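Local coordinates for protein peptidyl-tRNA hydrolase (Thermoplasma acidophilum, PDB 1RLK) that probably hydrolyses peptidyl-tRNAs that drop off the ribosome during protein synthesis, releasing the N-acyl-amino acid from its tRNA, as a member of the PTH2 family, at residues D41-N44 / E45-E49; V58-L61 / D62-M65; I64-I67 / K68-A71; D102-E105 / K106-I110. All coordinates share one frame; numbering follows the deposited sequence.

Interaction 1 of 4, residues D41-N44 / E45-E49; sequences DVFN and EWYDE
Phe43 reaches forward along its helix and meets Trp46 and Tyr47, three and four residues further on. Its CB starts out turned from the later residues, but CG stands anti to the backbone N (chi1 160°), and this carries the ring over the following turn. Along one flank of the ring CD1 comes to 4.0 Å from Trp46 CE3, and next to it CE1 lies 4.1 Å from Trp46 CZ3; Phe43 CD1 arrives at the edge of the indole, near the indole plane. At the tip, Phe43 CZ is 4.2 Å from Tyr47 CB, which sits over one face of the phenyl ring, toward its rim. The Phe43 and Tyr47 rings are tilted by just 20°, yet their centroids are 5.7 Å apart: they are slid so far past each other that they barely overlap, and it is the tyrosine CB, not its ring, that lies over one phenyl face. Beneath the rings, backbone bonds from Glu45 N to Asp41 O, Trp46 N to Val42 O, Tyr47 N to Phe43 O and Asp48 N to Asn44 O fix the spacing. Trp46 is the buried member; its NE1 donates to Arg52 O, and its indole packs on Ala32 of helix 17-38 and on Lys3 and Met5 of strand 3-10. Phe43 also touches Met36 of helix 17-38. The arrangement is i to i+3 and i to i+4 aromatic packing on a regular alpha-helix, here the short helix 40-48, whose buried side rests on the sheet and on the preceding long helix of the PTH2 fold.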
loop_
_atom_site.group_PDB
_atom_site.type_symbol
_atom_site.label_atom_id
_atom_site.label_comp_id
_atom_site.label_asym_id
_atom_site.label_seq_id
_atom_site.Cartn_x
_atom_site.Cartn_y
_atom_site.Cartn_z
ATOM N N ASP A 41 -3.654 14.675 11.448
ATOM C CA ASP A 41 -5.110 14.767 11.550
ATOM C C ASP A 41 -5.812 13.704 10.730
ATOM O O ASP A 41 -6.815 13.147 11.161
ATOM C CB ASP A 41 -5.616 16.134 11.095
ATOM C CG ASP A 41 -4.964 17.273 11.826
ATOM O OD1 ASP A 41 -4.485 17.082 12.973
ATOM O OD2 ASP A 41 -4.889 18.413 11.316
ATOM N N VAL A 42 -5.291 13.434 9.542
ATOM C CA VAL A 42 -5.865 12.412 8.674
ATOM C C VAL A 42 -5.573 10.992 9.200
ATOM O O VAL A 42 -6.407 10.100 9.090
ATOM C CB VAL A 42 -5.336 12.542 7.243
ATOM C CG1 VAL A 42 -5.752 11.335 6.394
ATOM C CG2 VAL A 42 -5.826 13.855 6.623
ATOM N N PHE A 43 -4.388 10.795 9.750
ATOM C CA PHE A 43 -4.057 9.529 10.374
ATOM C C PHE A 43 -4.980 9.261 11.547
ATOM O O PHE A 43 -5.510 8.167 11.673
ATOM C CB PHE A 43 -2.606 9.492 10.844
ATOM C CG PHE A 43 -2.354 8.443 11.876
ATOM C CD1 PHE A 43 -2.090 7.136 11.498
ATOM C CD2 PHE A 43 -2.416 8.754 13.228
ATOM C CE1 PHE A 43 -1.880 6.159 12.449
ATOM C CE2 PHE A 43 -2.206 7.788 14.182
ATOM C CZ PHE A 43 -1.934 6.480 13.789
ATOM N N ASN A 44 -5.154 10.261 12.408
ATOM C CA ASN A 44 -6.010 10.141 13.585
ATOM C C ASN A 44 -7.458 9.803 13.248
ATOM O O ASN A 44 -8.068 8.970 13.909
ATOM C CB ASN A 44 -5.979 11.441 14.391
ATOM C CG ASN A 44 -4.779 11.534 15.313
ATOM O OD1 ASN A 44 -4.196 10.525 15.704
ATOM N ND2 ASN A 44 -4.423 12.759 15.686
ATOM N N GLU A 45 -8.005 10.445 12.221
ATOM C CA GLU A 45 -9.382 10.197 11.827
ATOM C C GLU A 45 -9.538 8.776 11.311
ATOM O O GLU A 45 -10.419 8.051 11.753
ATOM C CB GLU A 45 -9.823 11.191 10.756
ATOM C CG GLU A 45 -11.266 10.998 10.302
ATOM C CD GLU A 45 -11.681 11.976 9.227
ATOM O OE1 GLU A 45 -11.156 13.110 9.193
ATOM O OE2 GLU A 45 -12.536 11.605 8.408
ATOM N N TRP A 46 -8.681 8.405 10.362
ATOM C CA TRP A 46 -8.551 7.022 9.888
ATOM C C TRP A 46 -8.512 6.026 11.035
ATOM O O TRP A 46 -9.276 5.071 11.047
ATOM C CB TRP A 46 -7.258 6.871 9.091
ATOM C CG TRP A 46 -6.990 5.499 8.539
ATOM C CD1 TRP A 46 -7.721 4.839 7.607
ATOM C CD2 TRP A 46 -5.869 4.651 8.843
ATOM N NE1 TRP A 46 -7.144 3.624 7.323
ATOM C CE2 TRP A 46 -6.005 3.483 8.066
ATOM C CE3 TRP A 46 -4.768 4.759 9.698
ATOM C CZ2 TRP A 46 -5.078 2.427 8.113
ATOM C CZ3 TRP A 46 -3.840 3.699 9.756
ATOM C CH2 TRP A 46 -4.004 2.557 8.971
ATOM N N TYR A 47 -7.615 6.265 11.983
ATOM C CA TYR A 47 -7.351 5.315 13.058
ATOM C C TYR A 47 -8.552 5.192 14.006
ATOM O O TYR A 47 -8.876 4.100 14.459
ATOM C CB TYR A 47 -6.083 5.703 13.823
ATOM C CG TYR A 47 -5.640 4.654 14.818
ATOM C CD1 TYR A 47 -4.939 3.525 14.397
ATOM C CD2 TYR A 47 -5.967 4.765 16.174
ATOM C CE1 TYR A 47 -4.553 2.548 15.294
ATOM C CE2 TYR A 47 -5.578 3.793 17.085
ATOM C CZ TYR A 47 -4.869 2.685 16.640
ATOM O OH TYR A 47 -4.487 1.704 17.534
ATOM N N ASP A 48 -9.228 6.309 14.255
ATOM C CA ASP A 48 -10.361 6.349 15.174
ATOM C C ASP A 48 -11.631 5.785 14.528
ATOM O O ASP A 48 -12.559 5.382 15.229
ATOM C CB ASP A 48 -10.568 7.787 15.706
ATOM C CG ASP A 48 -9.423 8.244 16.641
ATOM O OD1 ASP A 48 -8.613 7.390 17.078
ATOM O OD2 ASP A 48 -9.236 9.437 16.989
ATOM N N GLU A 49 -11.652 5.728 13.198
ATOM C CA GLU A 49 -12.729 5.116 12.433
ATOM C C GLU A 49 -12.472 3.616 12.158
ATOM O O GLU A 49 -13.238 2.982 11.432
ATOM C CB GLU A 49 -12.930 5.872 11.099
ATOM C CG GLU A 49 -13.788 7.131 11.216
ATOM C CD GLU A 49 -13.552 8.173 10.114
ATOM O OE1 GLU A 49 -12.792 7.921 9.147
ATOM O OE2 GLU A 49 -14.144 9.272 10.226
#

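Interaction 2 of 4, residues V58-L61 / D62-M65; sequences VNDL and DEIM
Asp60 and Glu63 are brought together by two torsions: CG of Asp60 lies between its own backbone N and carbonyl carbon (chi1 54°), while Glu63 bends back at chi2 (-60°). The result is an N-cap at the start of helix 61-74, two residues after strand 53-58 ends. Asp60 OD1 accepts from Glu63 N over 3.3 Å, a weak capping bond. Asp60 O adds weak bonds from the amides of Glu63 and Ile64, and the first strong turn of the helix follows with Met65 N donating to Leu61 O at 2.9 Å. The two carboxylates themselves do not pair. Asp60 OD1 and Glu63 OE2 stand 4.1 Å apart, and a water bridges them, 2.7 Å from Asp60 OD1 and 2.6 Å from Glu63 OE2. The water probably eases the repulsion of two like charges, as may the amide dipoles of the helix start; Glu63 OE1 has a separate partner in the hydroxyl of Tyr114. Below the cap the contact turns apolar. Val58, at the end of its strand, points its CB at Glu63 CB, 3.6 Å away, and thus packs on the aliphatic root of the glutamate. Leu61 lays CD1 against Ile64 CB, the two side chains crossing at about a right angle, and both residues reach Arg10 and Ile94 of the sheet, so the first turn of the helix is seated on the neighbouring strands. Val58 and Ile64 cross equally squarely, with Val58 CG2 3.6 Å from Ile64 CD1.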
loop_
_atom_site.group_PDB
_atom_site.type_symbol
_atom_site.label_atom_id
_atom_site.label_comp_id
_atom_site.label_asym_id
_atom_site.label_seq_id
_atom_site.Cartn_x
_atom_site.Cartn_y
_atom_site.Cartn_z
ATOM N N VAL A 58 -2.817 -6.602 -8.247
ATOM C CA VAL A 58 -2.357 -6.053 -9.516
ATOM C C VAL A 58 -1.554 -7.131 -10.240
ATOM O O VAL A 58 -1.057 -8.076 -9.630
ATOM C CB VAL A 58 -1.572 -4.711 -9.342
ATOM C CG1 VAL A 58 -2.434 -3.708 -8.653
ATOM C CG2 VAL A 58 -0.252 -4.890 -8.593
ATOM N N ASN A 59 -1.459 -7.008 -11.552
ATOM C CA ASN A 59 -0.910 -8.087 -12.369
ATOM C C ASN A 59 0.602 -8.204 -12.294
ATOM O O ASN A 59 1.152 -9.298 -12.389
ATOM C CB ASN A 59 -1.310 -7.886 -13.831
ATOM C CG ASN A 59 -2.761 -8.187 -14.068
ATOM O OD1 ASN A 59 -3.324 -9.089 -13.436
ATOM N ND2 ASN A 59 -3.382 -7.442 -14.984
ATOM N N ASP A 60 1.276 -7.072 -12.144
ATOM C CA ASP A 60 2.728 -7.093 -12.234
ATOM C C ASP A 60 3.371 -5.829 -11.680
ATOM O O ASP A 60 2.701 -4.931 -11.160
ATOM C CB ASP A 60 3.171 -7.380 -13.692
ATOM C CG ASP A 60 2.556 -6.438 -14.695
ATOM O OD1 ASP A 60 2.353 -5.244 -14.387
ATOM O OD2 ASP A 60 2.251 -6.811 -15.847
ATOM N N LEU A 61 4.696 -5.787 -11.776
ATOM C CA LEU A 61 5.477 -4.686 -11.259
ATOM C C LEU A 61 5.099 -3.380 -11.914
ATOM O O LEU A 61 5.005 -2.353 -11.259
ATOM C CB LEU A 61 6.974 -4.984 -11.455
ATOM C CG LEU A 61 7.906 -4.001 -10.752
ATOM C CD1 LEU A 61 7.537 -3.884 -9.284
ATOM C CD2 LEU A 61 9.344 -4.496 -10.923
ATOM N N ASP A 62 4.858 -3.408 -13.220
ATOM C CA ASP A 62 4.451 -2.189 -13.921
ATOM C C ASP A 62 3.238 -1.522 -13.279
ATOM O O ASP A 62 3.195 -0.297 -13.142
ATOM C CB ASP A 62 4.183 -2.486 -15.402
ATOM C CG ASP A 62 5.469 -2.665 -16.196
ATOM O OD1 ASP A 62 6.356 -1.773 -16.106
ATOM O OD2 ASP A 62 5.683 -3.673 -16.920
ATOM N N GLU A 63 2.264 -2.309 -12.851
ATOM C CA GLU A 63 1.082 -1.728 -12.201
ATOM C C GLU A 63 1.454 -1.093 -10.873
ATOM O O GLU A 63 1.012 0.001 -10.574
ATOM C CB GLU A 63 -0.021 -2.771 -11.975
ATOM C CG GLU A 63 -0.478 -3.534 -13.213
ATOM C CD GLU A 63 -1.053 -2.643 -14.293
ATOM O OE1 GLU A 63 -1.555 -1.542 -13.975
ATOM O OE2 GLU A 63 -0.995 -3.060 -15.478
ATOM N N ILE A 64 2.268 -1.782 -10.075
ATOM C CA ILE A 64 2.828 -1.180 -8.849
ATOM C C ILE A 64 3.451 0.193 -9.127
ATOM O O ILE A 64 3.197 1.158 -8.414
ATOM C CB ILE A 64 3.899 -2.115 -8.221
ATOM C CG1 ILE A 64 3.288 -3.445 -7.786
ATOM C CG2 ILE A 64 4.585 -1.448 -7.029
ATOM C CD1 ILE A 64 2.343 -3.334 -6.594
ATOM N N MET A 65 4.259 0.284 -10.179
ATOM C CA MET A 65 4.991 1.521 -10.468
ATOM C C MET A 65 4.073 2.626 -11.020
ATOM O O MET A 65 4.304 3.827 -10.809
ATOM C CB MET A 65 6.147 1.217 -11.432
ATOM C CG MET A 65 7.180 0.225 -10.869
ATOM S SD MET A 65 7.717 0.646 -9.189
ATOM C CE MET A 65 8.354 2.208 -9.416
HETATM O O HOH W 1 0.970 -4.347 -16.577
#

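Interaction 3 of 4, residues I64-I67 / K68-A71; sequences IMEI and KRMA
Glu66 OE2 is gripped twice by the guanidinium of Arg69, three residues further along helix 61-74. Arg69 NH2 donates to Glu66 OE2 over 2.6 Å in a nearly straight bond, the strong arm of the salt bridge, and Arg69 NE adds a weak bond to the same oxygen at 3.3 Å. The carboxylate oxygen lies close to the guanidinium plane, at its edge, whereas NH2 approaches the oxygen on its syn side but 32° out of the carboxylate plane. The two flat groups are therefore not coplanar; their planes stand 59° apart although the side chains run side by side. Glu66 has CG opposite the backbone N (chi1 -176°) and then bends at chi2, which swings its carboxylate toward the next turn. There Met70 CE passes obliquely, 3.8 Å from Glu66 CG. With an alanine here, the Arg69 guanidinium would probably lose its carboxylate mate and be freer to turn, and the Met70 methyl would lose the CG it packs on. Next to Glu66 on the helix, Ile67 packs on Ala8 and Leu99 of the sheet, and the Lys68 ammonium is held by Asp72 (a salt bridge) and Asn78. The helix is thus amphipathic, and the charge pair on the side away from the sheet, neutralised within one turn, is likely to add to the stability of an already regular run of backbone bonds.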
loop_
_atom_site.group_PDB
_atom_site.type_symbol
_atom_site.label_atom_id
_atom_site.label_comp_id
_atom_site.label_asym_id
_atom_site.label_seq_id
_atom_site.Cartn_x
_atom_site.Cartn_y
_atom_site.Cartn_z
ATOM N N ILE A 64 2.268 -1.782 -10.075
ATOM C CA ILE A 64 2.828 -1.180 -8.849
ATOM C C ILE A 64 3.451 0.193 -9.127
ATOM O O ILE A 64 3.197 1.158 -8.414
ATOM C CB ILE A 64 3.899 -2.115 -8.221
ATOM C CG1 ILE A 64 3.288 -3.445 -7.786
ATOM C CG2 ILE A 64 4.585 -1.448 -7.029
ATOM C CD1 ILE A 64 2.343 -3.334 -6.594
ATOM N N MET A 65 4.259 0.284 -10.179
ATOM C CA MET A 65 4.991 1.521 -10.468
ATOM C C MET A 65 4.073 2.626 -11.020
ATOM O O MET A 65 4.304 3.827 -10.809
ATOM C CB MET A 65 6.147 1.217 -11.432
ATOM C CG MET A 65 7.180 0.225 -10.869
ATOM S SD MET A 65 7.717 0.646 -9.189
ATOM C CE MET A 65 8.354 2.208 -9.416
ATOM N N GLU A 66 2.992 2.223 -11.675
ATOM C CA GLU A 66 1.988 3.169 -12.152
ATOM C C GLU A 66 1.247 3.802 -10.983
ATOM O O GLU A 66 0.996 4.988 -10.975
ATOM C CB GLU A 66 0.993 2.439 -13.064
ATOM C CG GLU A 66 -0.047 3.341 -13.691
ATOM C CD GLU A 66 0.560 4.312 -14.682
ATOM O OE1 GLU A 66 1.659 4.030 -15.223
ATOM O OE2 GLU A 66 -0.074 5.362 -14.923
ATOM N N ILE A 67 0.897 2.989 -9.993
ATOM C CA ILE A 67 0.258 3.456 -8.768
ATOM C C ILE A 67 1.172 4.462 -8.055
ATOM O O ILE A 67 0.754 5.556 -7.652
ATOM C CB ILE A 67 -0.061 2.216 -7.868
ATOM C CG1 ILE A 67 -1.234 1.433 -8.457
ATOM C CG2 ILE A 67 -0.411 2.619 -6.439
ATOM C CD1 ILE A 67 -1.394 0.039 -7.895
ATOM N N LYS A 68 2.441 4.071 -7.916
ATOM C CA LYS A 68 3.462 4.923 -7.336
ATOM C C LYS A 68 3.446 6.271 -8.044
ATOM O O LYS A 68 3.320 7.306 -7.413
ATOM C CB LYS A 68 4.837 4.235 -7.481
ATOM C CG LYS A 68 6.063 5.118 -7.116
ATOM C CD LYS A 68 6.154 5.293 -5.648
ATOM C CE LYS A 68 7.461 5.934 -5.177
ATOM N NZ LYS A 68 7.143 7.094 -4.288
ATOM N N ARG A 69 3.561 6.248 -9.366
ATOM C CA ARG A 69 3.558 7.487 -10.160
ATOM C C ARG A 69 2.371 8.380 -9.815
ATOM O O ARG A 69 2.529 9.584 -9.581
ATOM C CB ARG A 69 3.558 7.190 -11.666
ATOM C CG ARG A 69 3.657 8.457 -12.535
ATOM C CD ARG A 69 3.460 8.231 -14.029
ATOM N NE ARG A 69 2.116 7.749 -14.361
ATOM C CZ ARG A 69 0.999 8.479 -14.301
ATOM N NH1 ARG A 69 1.015 9.754 -13.921
ATOM N NH2 ARG A 69 -0.163 7.933 -14.638
ATOM N N MET A 70 1.179 7.793 -9.777
ATOM C CA MET A 70 -0.031 8.572 -9.509
ATOM C C MET A 70 -0.080 9.088 -8.089
ATOM O O MET A 70 -0.443 10.227 -7.859
ATOM C CB MET A 70 -1.276 7.737 -9.794
ATOM C CG MET A 70 -1.359 7.257 -11.212
ATOM S SD MET A 70 -3.042 6.900 -11.643
ATOM C CE MET A 70 -2.842 5.607 -12.631
ATOM N N ALA A 71 0.299 8.251 -7.130
ATOM C CA ALA A 71 0.298 8.660 -5.738
ATOM C C ALA A 71 1.228 9.841 -5.501
ATOM O O ALA A 71 0.858 10.795 -4.842
ATOM C CB ALA A 71 0.700 7.479 -4.831
#

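Interaction 4 of 4, residues D102-E105 / K106-I110; sequences DEEE and KLDKI
Asp102 and Lys106 cross obliquely, the lysine coming back from the first turn of helix 104-111 to the end of strand 94-103. Lys106 bends at chi3 (-78°), which brings NZ to 3.1 Å from Asp102 OD1, a salt bridge made on the syn side of that oxygen and 30° out of the carboxylate plane. The anti lone pair of the same OD1 takes Glu103 N at 2.8 Å, so two donors of different kinds hold the carboxylate. Glu103 also crosses Lys106 at a slant, with OE1 3.8 Å from Lys106 CE, and its charge lies near the ammonium without reaching it. Under the polar pair, Asp102 points its CB at the buried Leu107 and meets CG at 3.9 Å. For Asp102, an asparagine in its place would probably cost the Lys106 ammonium its salt-bridge partner, with the Glu103 carboxylate standing farther off. Farther round the helix Glu104 and Asp108 cross with carboxylate planes 42° apart; Glu104 CG is 3.2 Å from Asp108 OD2, and the like charges stay apart at OE2 to OD2 4.1 Å. Glu104 OE2 instead has a salt bridge to Lys4, which probably offsets this repulsion. Leu107 N donates to Glu103 O and Asp108 N to Glu104 O, starting the helix, while Leu107 reaches Val6 and Ile76. Glu103 occupies the N-cap position, and the whole is a strand-to-helix junction in which the last strand of the mixed PTH2 sheet passes directly into the C-terminal helix.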
loop_
_atom_site.group_PDB
_atom_site.type_symbol
_atom_site.label_atom_id
_atom_site.label_comp_id
_atom_site.label_asym_id
_atom_site.label_seq_id
_atom_site.Cartn_x
_atom_site.Cartn_y
_atom_site.Cartn_z
ATOM N N ASP A 102 -5.931 8.181 3.290
ATOM C CA ASP A 102 -6.392 9.403 2.627
ATOM C C ASP A 102 -7.901 9.338 2.365
ATOM O O ASP A 102 -8.579 8.476 2.894
ATOM C CB ASP A 102 -5.610 9.631 1.325
ATOM C CG ASP A 102 -5.290 11.102 1.098
ATOM O OD1 ASP A 102 -6.233 11.927 1.135
ATOM O OD2 ASP A 102 -4.134 11.534 0.909
ATOM N N GLU A 103 -8.421 10.262 1.556
ATOM C CA GLU A 103 -9.835 10.261 1.181
ATOM C C GLU A 103 -10.045 9.145 0.198
ATOM O O GLU A 103 -9.334 9.064 -0.802
ATOM C CB GLU A 103 -10.246 11.588 0.514
ATOM C CG GLU A 103 -9.951 12.816 1.336
ATOM C CD GLU A 103 -10.412 14.104 0.678
ATOM O OE1 GLU A 103 -10.539 14.147 -0.568
ATOM O OE2 GLU A 103 -10.634 15.080 1.423
ATOM N N GLU A 104 -11.036 8.301 0.464
ATOM C CA GLU A 104 -11.388 7.197 -0.429
ATOM C C GLU A 104 -11.592 7.614 -1.893
ATOM O O GLU A 104 -11.182 6.914 -2.811
ATOM C CB GLU A 104 -12.653 6.490 0.092
ATOM C CG GLU A 104 -13.118 5.328 -0.777
ATOM C CD GLU A 104 -14.024 4.351 -0.026
ATOM O OE1 GLU A 104 -14.825 4.793 0.814
ATOM O OE2 GLU A 104 -13.924 3.138 -0.262
ATOM N N GLU A 105 -12.258 8.738 -2.117
ATOM C CA GLU A 105 -12.505 9.213 -3.484
ATOM C C GLU A 105 -11.189 9.474 -4.217
ATOM O O GLU A 105 -11.052 9.157 -5.411
ATOM C CB GLU A 105 -13.388 10.473 -3.462
ATOM C CG GLU A 105 -13.394 11.316 -4.744
ATOM C CD GLU A 105 -14.691 11.223 -5.546
ATOM O OE1 GLU A 105 -15.785 11.183 -4.953
ATOM O OE2 GLU A 105 -14.610 11.208 -6.787
ATOM N N LYS A 106 -10.237 10.072 -3.499
ATOM C CA LYS A 106 -8.906 10.347 -4.040
ATOM C C LYS A 106 -8.188 9.039 -4.356
ATOM O O LYS A 106 -7.693 8.851 -5.467
ATOM C CB LYS A 106 -8.083 11.189 -3.051
ATOM C CG LYS A 106 -7.098 12.134 -3.691
ATOM C CD LYS A 106 -6.240 12.866 -2.642
ATOM C CE LYS A 106 -6.993 14.016 -1.967
ATOM N NZ LYS A 106 -6.349 14.451 -0.674
ATOM N N LEU A 107 -8.172 8.125 -3.384
ATOM C CA LEU A 107 -7.499 6.849 -3.530
ATOM C C LEU A 107 -8.099 6.022 -4.660
ATOM O O LEU A 107 -7.381 5.371 -5.384
ATOM C CB LEU A 107 -7.510 6.063 -2.210
ATOM C CG LEU A 107 -6.691 6.715 -1.089
ATOM C CD1 LEU A 107 -6.940 6.065 0.248
ATOM C CD2 LEU A 107 -5.200 6.645 -1.421
ATOM N N ASP A 108 -9.415 6.089 -4.838
ATOM C CA ASP A 108 -10.079 5.322 -5.895
ATOM C C ASP A 108 -9.679 5.805 -7.296
ATOM O O ASP A 108 -9.691 5.038 -8.242
ATOM C CB ASP A 108 -11.600 5.387 -5.735
ATOM C CG ASP A 108 -12.104 4.583 -4.530
ATOM O OD1 ASP A 108 -11.449 3.601 -4.117
ATOM O OD2 ASP A 108 -13.150 4.882 -3.928
ATOM N N LYS A 109 -9.315 7.069 -7.415
ATOM C CA LYS A 109 -8.770 7.593 -8.682
ATOM C C LYS A 109 -7.522 6.849 -9.143
ATOM O O LYS A 109 -7.209 6.853 -10.326
ATOM C CB LYS A 109 -8.439 9.087 -8.565
ATOM C CG LYS A 109 -9.615 9.964 -8.276
ATOM C CD LYS A 109 -9.244 11.431 -8.283
ATOM C CE LYS A 109 -10.476 12.282 -8.042
ATOM N NZ LYS A 109 -10.166 13.642 -7.536
ATOM N N ILE A 110 -6.808 6.226 -8.205
ATOM C CA ILE A 110 -5.561 5.498 -8.496
ATOM C C ILE A 110 -5.758 3.987 -8.584
ATOM O O ILE A 110 -5.273 3.355 -9.520
ATOM C CB ILE A 110 -4.518 5.815 -7.391
ATOM C CG1 ILE A 110 -4.188 7.297 -7.393
ATOM C CG2 ILE A 110 -3.218 5.010 -7.585
ATOM C CD1 ILE A 110 -3.324 7.735 -6.231
#

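Interactions 2 and 3 follow one another on helix 61-74, sharing Ile64 and Met65, with centres 9 Å apart; Val58 CG1 packs on Ile67 CD1 at 4.0 Å. Interaction 4 meets interaction 3 through Ile110, whose CG2 lies 3.9 Å from Ile67 CG2 and whose CG1 lies 3.8 Å from Met70 CB, so helices 61-74 and 104-111 pack together. Interaction 1 touches interaction 4 where Val42 CG1 lies 4.3 Å from Asp102 CA, and lies about 28 Å from interaction 2 between centres, across the middle of the chain. Interactions 2, 3 and 4 thus form a connected series on the sheet, with interaction 1 beyond one end.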